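AlyGC (Glaciecola chathamensis, PDB 5GKD) degrades the polysaccharide alginate as a family 6 polysaccharide lyase, probably cleaving its glycosidic bonds by beta-elimination. Local coordinates at residues A[183-188]-A[199-204]. Sequence-based numbering, arbitrary orientation.
Sequences ETLRIG and TLVENN. With CA (calcium ion), chain E.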
ATOM      1  N   GLU A 183      15.637   6.092  16.960  1.00 17.90           N
ATOM      2  CA  GLU A 183      16.396   6.563  18.113  1.00 19.31           C
ATOM      3  C   GLU A 183      15.547   7.489  18.980  1.00 20.13           C
ATOM      4  O   GLU A 183      14.650   8.177  18.497  1.00 21.27           O
ATOM      5  CB  GLU A 183      17.659   7.301  17.659  1.00 17.82           C
ATOM      6  CG  GLU A 183      18.617   6.489  16.812  1.00 18.66           C
ATOM      7  CD  GLU A 183      18.362   6.630  15.317  1.00 21.57           C
ATOM      8  OE1 GLU A 183      17.281   7.099  14.944  1.00 23.62           O
ATOM      9  OE2 GLU A 183      19.256   6.292  14.517  1.00 22.81           O
ATOM     10  N   THR A 184      15.831   7.488  20.275  1.00 17.64           N
ATOM     11  CA  THR A 184      15.192   8.449  21.156  1.00 16.29           C
ATOM     12  C   THR A 184      15.920   9.788  21.131  1.00 18.29           C
ATOM     13  O   THR A 184      15.275  10.832  21.050  1.00 15.94           O
ATOM     14  CB  THR A 184      15.106   7.882  22.576  1.00 19.64           C
ATOM     15  OG1 THR A 184      14.178   6.788  22.587  1.00 20.01           O
ATOM     16  CG2 THR A 184      14.622   8.937  23.563  1.00 16.97           C
ATOM     17  N   LEU A 185      17.254   9.778  21.149  1.00 18.33           N
ATOM     18  CA  LEU A 185      18.066  10.992  21.172  1.00 18.34           C
ATOM     19  C   LEU A 185      19.252  10.799  20.235  1.00 17.53           C
ATOM     20  O   LEU A 185      20.010   9.843  20.385  1.00 16.61           O
ATOM     21  CB  LEU A 185      18.550  11.290  22.602  1.00 18.32           C
ATOM     22  CG  LEU A 185      18.970  12.685  23.110  1.00 24.24           C
ATOM     23  CD1 LEU A 185      20.084  12.592  24.136  1.00 22.83           C
ATOM     24  CD2 LEU A 185      19.348  13.640  22.035  1.00 24.43           C
ATOM     25  N   ARG A 186      19.426  11.702  19.280  1.00 20.17           N
ATOM     26  CA  ARG A 186      20.585  11.710  18.396  1.00 16.51           C
ATOM     27  C   ARG A 186      21.298  13.054  18.527  1.00 19.04           C
ATOM     28  O   ARG A 186      20.667  14.103  18.397  1.00 19.76           O
ATOM     29  CB  ARG A 186      20.164  11.485  16.946  1.00 18.17           C
ATOM     30  CG  ARG A 186      21.316  11.523  15.951  1.00 19.30           C
ATOM     31  CD  ARG A 186      20.793  11.497  14.523  1.00 19.29           C
ATOM     32  NE  ARG A 186      20.394  12.835  14.105  1.00 19.59           N
ATOM     33  CZ  ARG A 186      19.429  13.100  13.227  1.00 19.50           C
ATOM     34  NH1 ARG A 186      18.756  12.108  12.655  1.00 21.59           N
ATOM     35  NH2 ARG A 186      19.138  14.353  12.923  1.00 15.84           N
ATOM     36  N   ILE A 187      22.601  13.038  18.772  1.00 18.75           N
ATOM     37  CA  ILE A 187      23.342  14.288  18.917  1.00 17.56           C
ATOM     38  C   ILE A 187      24.250  14.434  17.704  1.00 19.84           C
ATOM     39  O   ILE A 187      25.367  13.904  17.661  1.00 18.71           O
ATOM     40  CB  ILE A 187      24.123  14.349  20.229  1.00 17.32           C
ATOM     41  CG1 ILE A 187      23.198  13.996  21.388  1.00 20.55           C
ATOM     42  CG2 ILE A 187      24.676  15.754  20.447  1.00 18.37           C
ATOM     43  CD1 ILE A 187      23.939  13.823  22.698  1.00 21.05           C
ATOM     44  N   GLY A 188      23.785  15.183  16.726  1.00 18.02           N
ATOM     45  CA  GLY A 188      24.541  15.361  15.518  1.00 17.13           C
ATOM     46  C   GLY A 188      24.157  14.348  14.467  1.00 21.59           C
ATOM     47  O   GLY A 188      23.164  13.619  14.557  1.00 20.84           O
ATOM     48  N   THR A 199      27.256  19.174  23.941  1.00 23.25           N
ATOM     49  CA  THR A 199      25.906  19.008  24.462  1.00 20.48           C
ATOM     50  C   THR A 199      25.913  18.242  25.779  1.00 19.24           C
ATOM     51  O   THR A 199      26.598  17.233  25.917  1.00 22.05           O
ATOM     52  CB  THR A 199      25.038  18.265  23.450  1.00 17.72           C
ATOM     53  OG1 THR A 199      24.940  19.037  22.243  1.00 21.06           O
ATOM     54  CG2 THR A 199      23.654  18.015  24.017  1.00 18.51           C
ATOM     55  N   LEU A 200      25.112  18.709  26.726  1.00 20.35           N
ATOM     56  CA  LEU A 200      24.970  18.117  28.050  1.00 20.06           C
ATOM     57  C   LEU A 200      23.635  17.380  28.135  1.00 20.32           C
ATOM     58  O   LEU A 200      22.575  18.000  28.023  1.00 20.54           O
ATOM     59  CB  LEU A 200      25.052  19.206  29.122  1.00 18.93           C
ATOM     60  CG  LEU A 200      24.834  18.837  30.584  1.00 25.19           C
ATOM     61  CD1 LEU A 200      25.752  17.683  30.865  1.00 30.21           C
ATOM     62  CD2 LEU A 200      25.173  19.980  31.544  1.00 19.84           C
ATOM     63  N   VAL A 201      23.688  16.069  28.350  1.00 18.67           N
ATOM     64  CA  VAL A 201      22.509  15.222  28.450  1.00 18.18           C
ATOM     65  C   VAL A 201      22.541  14.557  29.815  1.00 19.51           C
ATOM     66  O   VAL A 201      23.272  13.582  30.009  1.00 20.82           O
ATOM     67  CB  VAL A 201      22.450  14.163  27.343  1.00 16.66           C
ATOM     68  CG1 VAL A 201      21.164  13.327  27.476  1.00 12.12           C
ATOM     69  CG2 VAL A 201      22.565  14.798  25.973  1.00 16.89           C
ATOM     70  N   GLU A 202      21.720  15.037  30.744  1.00 18.31           N
ATOM     71  CA  GLU A 202      21.836  14.647  32.143  1.00 20.47           C
ATOM     72  C   GLU A 202      20.483  14.469  32.817  1.00 18.95           C
ATOM     73  O   GLU A 202      19.531  15.201  32.553  1.00 21.34           O
ATOM     74  CB  GLU A 202      22.651  15.678  32.922  1.00 22.46           C
ATOM     75  CG  GLU A 202      22.071  17.061  32.868  1.00 26.15           C
ATOM     76  CD  GLU A 202      22.733  17.981  33.835  1.00 34.70           C
ATOM     77  OE1 GLU A 202      22.163  19.054  34.117  1.00 35.47           O
ATOM     78  OE2 GLU A 202      23.830  17.623  34.316  1.00 40.82           O
ATOM     79  N   ASN A 203      20.426  13.504  33.725  1.00 20.66           N
ATOM     80  CA  ASN A 203      19.272  13.312  34.607  1.00 21.06           C
ATOM     81  C   ASN A 203      17.969  13.103  33.844  1.00 21.12           C
ATOM     82  O   ASN A 203      16.900  13.498  34.309  1.00 23.12           O
ATOM     83  CB  ASN A 203      19.136  14.474  35.593  1.00 20.65           C
ATOM     84  CG  ASN A 203      20.175  14.407  36.701  1.00 26.53           C
ATOM     85  OD1 ASN A 203      21.020  15.284  36.834  1.00 31.66           O
ATOM     86  ND2 ASN A 203      20.138  13.333  37.473  1.00 26.26           N
ATOM     87  N   ASN A 204      18.031  12.461  32.688  1.00 18.89           N
ATOM     88  CA  ASN A 204      16.829  12.037  31.993  1.00 18.33           C
ATOM     89  C   ASN A 204      16.511  10.587  32.336  1.00 18.32           C
ATOM     90  O   ASN A 204      17.380   9.811  32.729  1.00 19.15           O
ATOM     91  CB  ASN A 204      16.982  12.188  30.482  1.00 16.44           C
ATOM     92  CG  ASN A 204      17.421  13.562  30.094  1.00 18.12           C
ATOM     93  OD1 ASN A 204      16.604  14.484  30.016  1.00 19.59           O
ATOM     94  ND2 ASN A 204      18.716  13.723  29.864  1.00 15.25           N
TER
HETATM   95 CA    CA E 801      20.261   3.916  14.408  1.00 22.16          CA
HETATM   96  O   HOH W   1      21.622   1.866  14.014  1.00 20.52           O
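Segments 183-188 and 199-204 run in opposite directions and face each other through side chains alone, Leu-185 opposite Val-201 and Ile-187 opposite Thr-199, with the CA atoms of Ile-187 and Thr-199 7.7 Å apart and no hydrogen bond joining the segments. Leu-185 and Val-201 meet tip to tip, CD1 of the leucine lying 3.6 Å from CG1 of the valine and almost as near its CG2. The other valine branch serves Ile-187: Val-201 CG2 is 3.7 Å from Ile-187 CD1, the two side chains passing alongside in opposite directions. Such inward-facing aliphatic residues fill the interior of a parallel beta-helix, the fold of the pectate lyase-like clan; here strands 185-188 and 200-207 belong to different faces of the solenoid. With CG1 beside the backbone N (chi1 -50°), Ile-187 turns CG2 toward Thr-199, within 3.8 Å of its OG1. That hydroxyl is buried but hydrogen-bonded to Ser-197 and Asn-162, so its polarity is satisfied beside the methyl. At the start of 183-188 Glu-183 turns from this interior toward the calcium ion, which its OE2 binds at 2.6 Å, in a site completed by Asn-180, Glu-212, Glu-214 and water.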